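Local coordinates for protein Ras-3 from Cryphonectria parasitica (Cryphonectria parasitica, PDB 4KU4) that is a Ras-family small G protein with the P-loop NTPase fold, modelled here with GDP and magnesium bound, at residues D58-H63 and A192-K197; E87-V92 and E109-T114; E159-A164 and C169-T174. All blocks are in the same frame, centred on the assembly; numbering follows the deposited sequence. Where two conformers were deposited one is given.

Contact 1 (D58-H63 and A192-K197); sequences DGIPSH and ADRRRK
The turn between the two antiparallel strands 50-57 and 60-67 is met here by the C-terminal helix 182-196 of the Ras fold, through one long side chain. R194 runs out extended from CG to NE and brings its guanidinium to I60, over one face, and S62, at the edge. The two side chains I60 and R194 run past one another, one each way: the CG1 branch of I60 lies over the guanidinium face, and I60 CB is 3.5 Å from R194 NH1. S62 OG lies in the guanidinium plane. R194 NH2 gives S62 OG a weak hydrogen bond of 2.8 Å, bent to 118° at the hydrogen. The same hydroxyl donates back to I60 O at 3.0 Å, approaching from above the carbonyl plane.

At the other nitrogen, R194 NH1 hydrogen-bonds the backbone O of I57 and gives a further bond of 2.7 Å to a water, which in turn donates to D58 O. The D58 carboxylate stays 5.1 Å away, OD2 to R194 NH1, and instead makes a salt bridge with R191. The arginine charge is thus held by neutral oxygens of the beta hairpin and by water, while the nearby carboxylate probably adds only a diffuse attraction.

Contact 2 (E87-V92 and E109-T114); sequences ELFVIV and EEVIQT
V111 reaches from helix 98-118 to two residues of strand 88-94, F89 and I91, sending one methyl to each. All three side chains are buried, and everything that passes between the strand and this turn of the helix is apolar; no hydrogen bond crosses.

The aromatic part is a CH-pi contact. V111 CG1 stands over one face of the F89 ring, 4.1 Å from its centroid and 19° off the ring normal, displaced toward the rim. Its nearest ring atom is F89 CD2, 3.9 Å from V111 CG1. The two side chains come from opposite directions, the methyl descending on the ring from the helix. V111 can do this because CG1 is anti to its backbone N (chi1 167°), with CG2 on the other branch turned to I91.

The aliphatic part is looser: the I91 and V111 side chains pass alongside in opposite senses, I91 CD1 4.2 Å from V111 CG2. The surroundings are equally apolar: I83 of helix 77-84 touches both F89 and V111, and L20 and F135 also pack against V111.

Polar bonds form within the helix. T114 OG1 donates to E110 O at 2.8 Å, and T114 N reaches the same oxygen at 3.0 Å from the opposite face of the carbonyl plane, so two donors grip one acceptor. E110 carries its charge to a salt bridge with R79.

Across this contact the helix is held to the strand by dispersion and the hydrophobic effect, the methyl-to-ring contact adding some directionality, while T114 and E110 find their partners within the helix and in R79.

Contact 3 (E159-A164 and C169-T174); sequences EGSSLA and CGFVET
F171 turns one ring face to the backbone of helix 157-167, at G160 and S161. Its CG is anti to the backbone N (chi1 176°), which brings the ring from the strand onto the helix backbone. G160 C sits 3.6 Å above the ring plane, over its centre, and G160 CA makes a CH-pi contact over the face, 4.0 Å from the centroid. G160 has no side chain, and the ring lies flat against bare main chain. Over the same face, S161 N comes to 3.4 Å from F171 CE2, and S161 CB lies near F171 CD2.

The two segments belong to a beta-alpha-beta unit of the Ras fold: strand 140-145, helix 157-167, then edge strand 170-173. Helix and strand run nearly antiparallel, at 162° with axes 7.6 Å apart, so the chain doubles back between A164 and C169. That return is joined by a backbone bond, C169 N to A164 O, of 3.0 Å.

A164 points its methyl toward the strand, where its CB is 3.6 Å from F171 CB and lies obliquely to the ring. The sulfur of C169 meets this methyl from another side: SG is 3.8 Å from A164 CB. It gets there by a chi1 of 69°, which places SG between the backbone N and the carbonyl carbon. Beyond the two segments, L142 of the neighbouring strand touches both A164 and C169, and F108 of helix 98-118 also packs against C169. E173, farther along the strand, directs its carboxylate to a salt bridge with R153.

Overall arrangement
All three contacts reach the same six-stranded sheet. Contacts 2 and 3 lie in series along the chain, and both are nested inside the loop that contact 1 closes. Contacts 1 and 2 touch: D193 OD2 and E87 OE2, like charges, are 3.0 Å apart, and D193 CB packs on L88 CD2. Contact 3 touches neither of the others; its nearest atoms are about 6 Å from contact 2 and about 7 Å from contact 1, although strand 170-173 leads on to helix 182-196. Contacts 2 and 3 stand back from the nucleotide: the side chain of I91 is about 11 Å from GDP and about 14 Å from a magnesium ion, and that of F171 about 13 Å from GDP.

Contact 1 (D58-H63 and A192-K197)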
ATOM      1  N   ASP A  58      -0.974  -9.475  15.003  1.00 10.28           N
ATOM      2  CA  ASP A  58      -0.025  -9.979  15.987  1.00  9.53           C
ATOM      3  C   ASP A  58      -0.516  -9.733  17.411  1.00 11.55           C
ATOM      4  O   ASP A  58       0.198  -9.160  18.229  1.00 14.38           O
ATOM      5  CB  ASP A  58       1.363  -9.355  15.770  1.00 11.72           C
ATOM      6  CG  ASP A  58       1.942  -9.695  14.417  1.00 11.21           C
ATOM      7  OD1 ASP A  58       1.473 -10.684  13.810  1.00 18.25           O
ATOM      8  OD2 ASP A  58       2.863  -8.986  13.960  1.00 16.65           O
ATOM      9  N   GLY A  59      -1.749 -10.154  17.679  1.00 11.06           N
ATOM     10  CA  GLY A  59      -2.325 -10.106  19.014  1.00 11.86           C
ATOM     11  C   GLY A  59      -2.906  -8.772  19.445  1.00 11.13           C
ATOM     12  O   GLY A  59      -3.572  -8.695  20.471  1.00 11.48           O
ATOM     13  N   ILE A  60      -2.640  -7.716  18.682  1.00 10.21           N
ATOM     14  CA  ILE A  60      -3.117  -6.384  19.039  1.00 13.24           C
ATOM     15  C   ILE A  60      -4.306  -5.968  18.166  1.00 15.77           C
ATOM     16  O   ILE A  60      -4.167  -5.862  16.944  1.00 11.65           O
ATOM     17  CB  ILE A  60      -2.008  -5.320  18.874  1.00 16.33           C
ATOM     18  CG1 ILE A  60      -0.739  -5.732  19.617  1.00 17.21           C
ATOM     19  CG2 ILE A  60      -2.509  -3.943  19.331  1.00 14.38           C
ATOM     20  CD1 ILE A  60      -0.963  -6.041  21.066  1.00 17.03           C
ATOM     21  N   PRO A  61      -5.478  -5.732  18.785  1.00 16.61           N
ATOM     22  CA  PRO A  61      -6.626  -5.239  18.011  1.00 15.25           C
ATOM     23  C   PRO A  61      -6.275  -3.915  17.359  1.00 20.40           C
ATOM     24  O   PRO A  61      -5.770  -3.015  18.039  1.00 12.75           O
ATOM     25  CB  PRO A  61      -7.706  -5.021  19.079  1.00 17.21           C
ATOM     26  CG  PRO A  61      -7.323  -5.965  20.193  1.00 19.83           C
ATOM     27  CD  PRO A  61      -5.820  -5.913  20.209  1.00 13.41           C
ATOM     28  N   SER A  62      -6.539  -3.820  16.058  1.00 14.08           N
ATOM     29  CA  SER A  62      -6.221  -2.640  15.252  1.00 10.79           C
ATOM     30  C   SER A  62      -7.414  -2.285  14.375  1.00 13.21           C
ATOM     31  O   SER A  62      -8.234  -3.143  14.047  1.00 12.09           O
ATOM     32  CB  SER A  62      -5.002  -2.905  14.369  1.00 17.20           C
ATOM     33  OG  SER A  62      -3.964  -3.531  15.111  1.00 15.78           O
ATOM     34  N   HIS A  63      -7.508  -1.017  13.996  1.00 10.26           N
ATOM     35  CA  HIS A  63      -8.579  -0.551  13.120  1.00  8.40           C
ATOM     36  C   HIS A  63      -7.937   0.333  12.061  1.00 11.45           C
ATOM     37  O   HIS A  63      -7.571   1.468  12.325  1.00 11.04           O
ATOM     38  CB  HIS A  63      -9.638   0.212  13.926  1.00 10.97           C
ATOM     39  CG  HIS A  63     -10.929   0.438  13.184  1.00  9.17           C
ATOM     40  ND1 HIS A  63     -12.056   0.937  13.795  1.00 11.07           N
ATOM     41  CD2 HIS A  63     -11.261   0.229  11.888  1.00  9.56           C
ATOM     42  CE1 HIS A  63     -13.035   1.021  12.907  1.00  8.40           C
ATOM     43  NE2 HIS A  63     -12.579   0.597  11.746  1.00 11.54           N
ATOM     44  N   ALA A 192       5.903  -2.931  10.904  1.00 10.97           N
ATOM     45  CA  ALA A 192       7.146  -2.165  10.867  1.00 12.69           C
ATOM     46  C   ALA A 192       7.121  -0.999  11.858  1.00 18.02           C
ATOM     47  O   ALA A 192       8.103  -0.743  12.557  1.00 17.67           O
ATOM     48  CB  ALA A 192       7.422  -1.659   9.451  1.00 13.24           C
ATOM     49  N   ASP A 193       5.993  -0.300  11.918  1.00 13.01           N
ATOM     50  CA  ASP A 193       5.824   0.821  12.842  1.00 15.70           C
ATOM     51  C   ASP A 193       6.027   0.357  14.281  1.00 19.16           C
ATOM     52  O   ASP A 193       6.682   1.025  15.075  1.00 18.17           O
ATOM     53  CB  ASP A 193       4.437   1.448  12.672  1.00 15.06           C
ATOM     54  CG  ASP A 193       4.250   2.691  13.512  1.00 29.18           C
ATOM     55  OD1 ASP A 193       5.253   3.397  13.766  1.00 29.60           O
ATOM     56  OD2 ASP A 193       3.098   2.970  13.907  1.00 22.99           O
ATOM     57  N   ARG A 194       5.480  -0.806  14.609  1.00 15.62           N
ATOM     58  CA  ARG A 194       5.652  -1.357  15.949  1.00 17.82           C
ATOM     59  C   ARG A 194       7.072  -1.829  16.221  1.00 24.41           C
ATOM     60  O   ARG A 194       7.556  -1.742  17.347  1.00 25.60           O
ATOM     61  CB  ARG A 194       4.700  -2.518  16.160  1.00 15.73           C
ATOM     62  CG  ARG A 194       3.267  -2.103  16.143  1.00 13.46           C
ATOM     63  CD  ARG A 194       2.383  -3.323  16.324  1.00 18.34           C
ATOM     64  NE  ARG A 194       0.993  -3.001  16.045  1.00 14.73           N
ATOM     65  CZ  ARG A 194       0.024  -3.908  15.985  1.00 14.78           C
ATOM     66  NH1 ARG A 194       0.302  -5.194  16.184  1.00 13.00           N
ATOM     67  NH2 ARG A 194      -1.210  -3.527  15.712  1.00 11.62           N
ATOM     68  N   ARG A 195       7.717  -2.367  15.194  1.00 18.23           N
ATOM     69  CA  ARG A 195       9.102  -2.804  15.291  1.00 20.73           C
ATOM     70  C   ARG A 195       9.991  -1.626  15.696  1.00 30.93           C
ATOM     71  O   ARG A 195      10.955  -1.795  16.442  1.00 25.72           O
ATOM     72  CB  ARG A 195       9.558  -3.383  13.946  1.00 26.80           C
ATOM     73  CG  ARG A 195      10.905  -4.115  13.955  1.00 25.43           C
ATOM     74  CD  ARG A 195      11.606  -4.043  12.589  1.00 39.71           C
ATOM     75  NE  ARG A 195      10.739  -4.446  11.482  1.00 31.65           N
ATOM     76  CZ  ARG A 195      10.793  -3.922  10.261  1.00 38.53           C
ATOM     77  NH1 ARG A 195       9.963  -4.335   9.309  1.00 35.72           N
ATOM     78  NH2 ARG A 195      11.674  -2.970   9.990  1.00 40.21           N
ATOM     79  N   ARG A 196       9.650  -0.433  15.207  1.00 25.93           N
ATOM     80  CA  ARG A 196      10.448   0.769  15.444  1.00 31.81           C
ATOM     81  C   ARG A 196      10.473   1.235  16.891  1.00 36.92           C
ATOM     82  O   ARG A 196      11.467   1.799  17.342  1.00 40.58           O
ATOM     83  CB  ARG A 196       9.946   1.933  14.584  1.00 28.21           C
ATOM     84  CG  ARG A 196      10.135   1.762  13.096  1.00 33.45           C
ATOM     85  CD  ARG A 196      10.103   3.114  12.395  1.00 35.47           C
ATOM     86  NE  ARG A 196       8.941   3.914  12.778  1.00 38.15           N
ATOM     87  CZ  ARG A 196       8.915   5.241  12.724  1.00 38.66           C
ATOM     88  NH1 ARG A 196       7.821   5.913  13.080  1.00 37.72           N
ATOM     89  NH2 ARG A 196       9.996   5.894  12.317  1.00 29.83           N
ATOM     90  N   LYS A 197       9.370   1.033  17.604  1.00 36.19           N
ATOM     91  CA  LYS A 197       9.248   1.503  18.981  1.00 38.71           C
ATOM     92  C   LYS A 197      10.367   0.966  19.870  1.00 46.71           C
ATOM     93  O   LYS A 197      10.687   1.551  20.902  1.00 54.11           O
ATOM     94  CB  LYS A 197       7.888   1.115  19.558  1.00 41.34           C
ATOM     95  CG  LYS A 197       6.739   1.341  18.597  1.00 36.14           C
ATOM     96  CD  LYS A 197       6.597   2.811  18.236  1.00 32.61           C
ATOM     97  CE  LYS A 197       5.423   3.012  17.291  1.00 35.41           C
ATOM     98  NZ  LYS A 197       4.302   2.066  17.616  1.00 41.83           N
TER
HETATM   99  O   HOH W   1       2.034  -6.813  17.547  1.00 22.95           O

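Contact 2 (E87-V92 and E109-T114)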
ATOM      1  N   GLU A  87      -0.232   8.082   7.850  1.00 10.64           N
ATOM      2  CA  GLU A  87       0.975   7.679   8.573  1.00 13.12           C
ATOM      3  C   GLU A  87       1.764   6.604   7.819  1.00 13.00           C
ATOM      4  O   GLU A  87       2.995   6.596   7.831  1.00 13.05           O
ATOM      5  CB  GLU A  87       0.609   7.169   9.987  1.00 11.83           C
ATOM      6  CG  GLU A  87       1.543   6.070  10.539  1.00 28.29           C
ATOM      7  CD  GLU A  87       1.131   5.462  11.908  1.00 35.99           C
ATOM      8  OE1 GLU A  87       0.027   4.851  12.033  1.00 28.91           O
ATOM      9  OE2 GLU A  87       1.946   5.557  12.859  1.00 29.99           O
ATOM     10  N   LEU A  88       1.044   5.699   7.164  1.00  9.05           N
ATOM     11  CA  LEU A  88       1.651   4.541   6.537  1.00  9.16           C
ATOM     12  C   LEU A  88       1.197   4.485   5.094  1.00  9.66           C
ATOM     13  O   LEU A  88       0.134   5.003   4.758  1.00 10.23           O
ATOM     14  CB  LEU A  88       1.221   3.266   7.255  1.00  7.95           C
ATOM     15  CG  LEU A  88       1.329   3.283   8.779  1.00  9.27           C
ATOM     16  CD1 LEU A  88       0.576   2.108   9.408  1.00 16.86           C
ATOM     17  CD2 LEU A  88       2.795   3.298   9.230  1.00 11.95           C
ATOM     18  N   PHE A  89       1.988   3.831   4.250  1.00  7.10           N
ATOM     19  CA  PHE A  89       1.771   3.859   2.816  1.00  7.58           C
ATOM     20  C   PHE A  89       1.933   2.530   2.106  1.00 11.50           C
ATOM     21  O   PHE A  89       2.880   1.781   2.344  1.00  8.43           O
ATOM     22  CB  PHE A  89       2.697   4.900   2.177  1.00  7.30           C
ATOM     23  CG  PHE A  89       2.442   6.295   2.660  1.00 14.70           C
ATOM     24  CD1 PHE A  89       1.530   7.109   2.006  1.00 13.33           C
ATOM     25  CD2 PHE A  89       3.078   6.776   3.791  1.00 13.19           C
ATOM     26  CE1 PHE A  89       1.269   8.391   2.451  1.00 15.09           C
ATOM     27  CE2 PHE A  89       2.826   8.063   4.246  1.00 15.12           C
ATOM     28  CZ  PHE A  89       1.907   8.867   3.573  1.00 15.41           C
ATOM     29  N   VAL A  90       0.987   2.259   1.221  1.00  6.98           N
ATOM     30  CA  VAL A  90       1.042   1.103   0.360  1.00  7.37           C
ATOM     31  C   VAL A  90       1.138   1.627  -1.063  1.00  9.86           C
ATOM     32  O   VAL A  90       0.184   2.213  -1.581  1.00  9.29           O
ATOM     33  CB  VAL A  90      -0.213   0.251   0.526  1.00  6.59           C
ATOM     34  CG1 VAL A  90      -0.163  -0.963  -0.403  1.00 10.96           C
ATOM     35  CG2 VAL A  90      -0.372  -0.183   1.999  1.00 10.67           C
ATOM     36  N   ILE A  91       2.305   1.446  -1.682  1.00  5.54           N
ATOM     37  CA  ILE A  91       2.536   1.916  -3.037  1.00  7.82           C
ATOM     38  C   ILE A  91       2.470   0.731  -3.987  1.00  9.55           C
ATOM     39  O   ILE A  91       3.310  -0.162  -3.936  1.00  7.72           O
ATOM     40  CB  ILE A  91       3.869   2.663  -3.112  1.00 11.60           C
ATOM     41  CG1 ILE A  91       3.882   3.737  -2.022  1.00  6.37           C
ATOM     42  CG2 ILE A  91       4.098   3.239  -4.519  1.00 13.47           C
ATOM     43  CD1 ILE A  91       5.096   4.662  -2.106  1.00 10.00           C
ATOM     44  N   VAL A  92       1.434   0.721  -4.820  1.00  5.44           N
ATOM     45  CA  VAL A  92       1.111  -0.434  -5.647  1.00  8.11           C
ATOM     46  C   VAL A  92       1.585  -0.287  -7.098  1.00  8.27           C
ATOM     47  O   VAL A  92       1.435   0.772  -7.727  1.00  7.65           O
ATOM     48  CB  VAL A  92      -0.416  -0.677  -5.647  1.00  8.28           C
ATOM     49  CG1 VAL A  92      -0.753  -1.992  -6.339  1.00  9.59           C
ATOM     50  CG2 VAL A  92      -0.943  -0.674  -4.224  1.00  6.59           C
ATOM     51  N   GLU A 109       9.723   8.332  -3.667  1.00 14.12           N
ATOM     52  CA  GLU A 109      10.509   9.545  -3.423  1.00 19.33           C
ATOM     53  C   GLU A 109       9.620  10.722  -3.037  1.00 15.48           C
ATOM     54  O   GLU A 109       9.993  11.489  -2.157  1.00 14.73           O
ATOM     55  CB  GLU A 109      11.398   9.913  -4.620  1.00 19.77           C
ATOM     56  CG  GLU A 109      12.801  10.369  -4.237  1.00 31.27           C
ATOM     57  CD  GLU A 109      12.897  11.872  -4.121  0.56 38.61           C
ATOM     58  OE1 GLU A 109      14.005  12.375  -3.842  0.56 38.78           O
ATOM     59  OE2 GLU A 109      11.866  12.551  -4.317  0.56 39.22           O
ATOM     60  N   GLU A 110       8.457  10.863  -3.682  1.00 14.28           N
ATOM     61  CA  GLU A 110       7.490  11.878  -3.276  1.00 15.70           C
ATOM     62  C   GLU A 110       7.117  11.711  -1.810  1.00 16.19           C
ATOM     63  O   GLU A 110       7.055  12.683  -1.057  1.00 12.75           O
ATOM     64  CB  GLU A 110       6.208  11.826  -4.127  1.00 17.82           C
ATOM     65  CG  GLU A 110       6.296  12.426  -5.523  1.00 24.65           C
ATOM     66  CD  GLU A 110       4.924  12.527  -6.177  1.00 27.39           C
ATOM     67  OE1 GLU A 110       3.917  12.434  -5.444  1.00 24.70           O
ATOM     68  OE2 GLU A 110       4.845  12.698  -7.412  1.00 30.26           O
ATOM     69  N   VAL A 111       6.848  10.478  -1.396  1.00 13.57           N
ATOM     70  CA  VAL A 111       6.462  10.248  -0.003  1.00 13.59           C
ATOM     71  C   VAL A 111       7.551  10.687   0.978  1.00 19.12           C
ATOM     72  O   VAL A 111       7.294  11.460   1.906  1.00 16.04           O
ATOM     73  CB  VAL A 111       6.048   8.778   0.248  1.00 13.27           C
ATOM     74  CG1 VAL A 111       5.961   8.487   1.744  1.00 13.37           C
ATOM     75  CG2 VAL A 111       4.717   8.497  -0.436  1.00 11.76           C
ATOM     76  N   ILE A 112       8.770  10.196   0.765  1.00 17.67           N
ATOM     77  CA  ILE A 112       9.894  10.556   1.624  1.00 18.74           C
ATOM     78  C   ILE A 112      10.140  12.071   1.684  1.00 24.44           C
ATOM     79  O   ILE A 112      10.280  12.632   2.769  1.00 21.82           O
ATOM     80  CB  ILE A 112      11.178   9.836   1.189  1.00 22.78           C
ATOM     81  CG1 ILE A 112      11.099   8.365   1.590  1.00 17.15           C
ATOM     82  CG2 ILE A 112      12.397  10.487   1.826  1.00 25.30           C
ATOM     83  CD1 ILE A 112      11.057   8.155   3.070  1.00 23.51           C
ATOM     84  N   GLN A 113      10.181  12.720   0.523  1.00 19.89           N
ATOM     85  CA  GLN A 113      10.440  14.156   0.459  1.00 25.01           C
ATOM     86  C   GLN A 113       9.353  14.959   1.167  1.00 24.62           C
ATOM     87  O   GLN A 113       9.644  15.917   1.883  1.00 29.52           O
ATOM     88  CB  GLN A 113      10.578  14.624  -0.995  1.00 25.39           C
ATOM     89  CG  GLN A 113      11.759  14.013  -1.742  1.00 26.38           C
ATOM     90  CD  GLN A 113      13.098  14.333  -1.102  1.00 34.86           C
ATOM     91  OE1 GLN A 113      13.189  15.197  -0.224  1.00 40.18           O
ATOM     92  NE2 GLN A 113      14.148  13.634  -1.536  1.00 33.95           N
ATOM     93  N   THR A 114       8.101  14.571   0.954  1.00 23.26           N
ATOM     94  CA  THR A 114       6.981  15.234   1.606  1.00 21.04           C
ATOM     95  C   THR A 114       7.036  15.039   3.121  1.00 28.15           C
ATOM     96  O   THR A 114       6.901  15.998   3.875  1.00 26.50           O
ATOM     97  CB  THR A 114       5.626  14.750   1.046  1.00 24.38           C
ATOM     98  OG1 THR A 114       5.580  14.990  -0.367  1.00 24.41           O
ATOM     99  CG2 THR A 114       4.476  15.488   1.720  1.00 26.03           C
TER

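Contact 3 (E159-A164 and C169-T174)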
ATOM      1  N   GLU A 159      13.649  -8.343  -8.766  1.00  5.64           N
ATOM      2  CA  GLU A 159      13.805  -6.931  -9.133  1.00  7.93           C
ATOM      3  C   GLU A 159      13.033  -6.005  -8.208  1.00 11.49           C
ATOM      4  O   GLU A 159      13.556  -4.987  -7.769  1.00  9.90           O
ATOM      5  CB  GLU A 159      13.380  -6.686 -10.593  1.00 14.92           C
ATOM      6  CG  GLU A 159      13.585  -5.246 -11.061  1.00 19.66           C
ATOM      7  CD  GLU A 159      13.231  -5.036 -12.528  1.00 14.66           C
ATOM      8  OE1 GLU A 159      13.366  -3.896 -13.010  1.00 16.27           O
ATOM      9  OE2 GLU A 159      12.831  -6.017 -13.191  1.00 15.97           O
ATOM     10  N   GLY A 160      11.781  -6.357  -7.927  1.00  7.76           N
ATOM     11  CA  GLY A 160      10.997  -5.646  -6.934  1.00  9.91           C
ATOM     12  C   GLY A 160      11.631  -5.726  -5.563  1.00  8.02           C
ATOM     13  O   GLY A 160      11.687  -4.744  -4.817  1.00  6.75           O
ATOM     14  N   SER A 161      12.126  -6.909  -5.221  1.00  8.37           N
ATOM     15  CA  SER A 161      12.709  -7.099  -3.907  1.00  9.46           C
ATOM     16  C   SER A 161      13.957  -6.248  -3.723  1.00  8.17           C
ATOM     17  O   SER A 161      14.151  -5.660  -2.658  1.00 10.98           O
ATOM     18  CB  SER A 161      13.044  -8.565  -3.669  1.00 11.94           C
ATOM     19  OG  SER A 161      13.556  -8.703  -2.360  1.00 21.15           O
ATOM     20  N   SER A 162      14.797  -6.180  -4.758  1.00  8.27           N
ATOM     21  CA  SER A 162      16.028  -5.372  -4.701  1.00 10.17           C
ATOM     22  C   SER A 162      15.789  -3.863  -4.680  1.00  4.60           C
ATOM     23  O   SER A 162      16.513  -3.139  -4.006  1.00  6.38           O
ATOM     24  CB  SER A 162      17.028  -5.725  -5.817  1.00  4.48           C
ATOM     25  OG  SER A 162      16.524  -5.464  -7.117  1.00  8.16           O
ATOM     26  N   LEU A 163      14.786  -3.389  -5.408  1.00  6.83           N
ATOM     27  CA  LEU A 163      14.438  -1.976  -5.321  1.00  7.41           C
ATOM     28  C   LEU A 163      14.029  -1.635  -3.889  1.00  6.40           C
ATOM     29  O   LEU A 163      14.572  -0.685  -3.274  1.00  8.32           O
ATOM     30  CB  LEU A 163      13.311  -1.611  -6.286  1.00 11.52           C
ATOM     31  CG  LEU A 163      12.941  -0.123  -6.238  1.00  7.96           C
ATOM     32  CD1 LEU A 163      14.137   0.756  -6.611  1.00 13.16           C
ATOM     33  CD2 LEU A 163      11.779   0.143  -7.157  1.00  9.30           C
ATOM     34  N   ALA A 164      13.106  -2.418  -3.329  1.00  9.81           N
ATOM     35  CA  ALA A 164      12.685  -2.158  -1.959  1.00 10.76           C
ATOM     36  C   ALA A 164      13.849  -2.168  -0.970  1.00 12.64           C
ATOM     37  O   ALA A 164      13.901  -1.342  -0.073  1.00 10.12           O
ATOM     38  CB  ALA A 164      11.598  -3.127  -1.524  1.00  7.99           C
ATOM     39  N   CYS A 169      12.451   0.069   2.114  1.00 12.00           N
ATOM     40  CA  CYS A 169      11.024  -0.188   2.347  1.00 10.27           C
ATOM     41  C   CYS A 169      10.655  -1.663   2.215  1.00 13.00           C
ATOM     42  O   CYS A 169      11.484  -2.499   1.897  1.00 12.08           O
ATOM     43  CB  CYS A 169      10.155   0.667   1.410  1.00 20.23           C
ATOM     44  SG  CYS A 169      10.239   0.212  -0.354  1.00 10.26           S
ATOM     45  N   GLY A 170       9.394  -1.971   2.468  1.00 12.51           N
ATOM     46  CA  GLY A 170       8.924  -3.337   2.362  1.00 14.74           C
ATOM     47  C   GLY A 170       8.585  -3.692   0.926  1.00 10.33           C
ATOM     48  O   GLY A 170       8.428  -2.815   0.077  1.00 11.15           O
ATOM     49  N   PHE A 171       8.498  -4.991   0.655  1.00 10.07           N
ATOM     50  CA  PHE A 171       8.057  -5.490  -0.637  1.00  8.11           C
ATOM     51  C   PHE A 171       7.206  -6.738  -0.453  1.00 13.14           C
ATOM     52  O   PHE A 171       7.643  -7.708   0.178  1.00  8.51           O
ATOM     53  CB  PHE A 171       9.256  -5.810  -1.543  1.00 10.41           C
ATOM     54  CG  PHE A 171       8.874  -6.416  -2.864  1.00 10.85           C
ATOM     55  CD1 PHE A 171       7.969  -5.785  -3.695  1.00  6.46           C
ATOM     56  CD2 PHE A 171       9.440  -7.607  -3.285  1.00 13.83           C
ATOM     57  CE1 PHE A 171       7.612  -6.351  -4.903  1.00  9.55           C
ATOM     58  CE2 PHE A 171       9.099  -8.163  -4.508  1.00 11.89           C
ATOM     59  CZ  PHE A 171       8.199  -7.544  -5.314  1.00 11.48           C
ATOM     60  N   VAL A 172       5.983  -6.709  -0.977  1.00  6.09           N
ATOM     61  CA  VAL A 172       5.124  -7.886  -0.947  1.00  9.46           C
ATOM     62  C   VAL A 172       4.432  -8.061  -2.293  1.00 10.32           C
ATOM     63  O   VAL A 172       3.937  -7.095  -2.871  1.00  5.85           O
ATOM     64  CB  VAL A 172       4.043  -7.775   0.146  1.00  7.07           C
ATOM     65  CG1 VAL A 172       3.120  -8.983   0.100  1.00 10.91           C
ATOM     66  CG2 VAL A 172       4.684  -7.670   1.514  1.00 11.01           C
ATOM     67  N   GLU A 173       4.379  -9.296  -2.785  1.00  7.16           N
ATOM     68  CA  GLU A 173       3.661  -9.591  -4.025  1.00 10.77           C
ATOM     69  C   GLU A 173       2.258 -10.080  -3.676  1.00  7.46           C
ATOM     70  O   GLU A 173       2.080 -10.891  -2.755  1.00  8.60           O
ATOM     71  CB  GLU A 173       4.421 -10.587  -4.886  1.00 10.99           C
ATOM     72  CG  GLU A 173       5.586  -9.909  -5.564  1.00 15.97           C
ATOM     73  CD  GLU A 173       5.926 -10.519  -6.890  1.00 13.02           C
ATOM     74  OE1 GLU A 173       5.432 -11.630  -7.180  1.00 21.99           O
ATOM     75  OE2 GLU A 173       6.684  -9.885  -7.648  1.00 17.01           O
ATOM     76  N   THR A 174       1.267  -9.587  -4.411  1.00  7.94           N
ATOM     77  CA  THR A 174      -0.124  -9.886  -4.095  1.00 10.03           C
ATOM     78  C   THR A 174      -1.004 -10.178  -5.291  1.00 13.80           C
ATOM     79  O   THR A 174      -0.623  -9.912  -6.434  1.00  9.86           O
ATOM     80  CB  THR A 174      -0.802  -8.630  -3.429  1.00  9.94           C
ATOM     81  OG1 THR A 174      -0.784  -7.520  -4.342  1.00 10.43           O
ATOM     82  CG2 THR A 174      -0.096  -8.254  -2.132  1.00  7.57           C
TER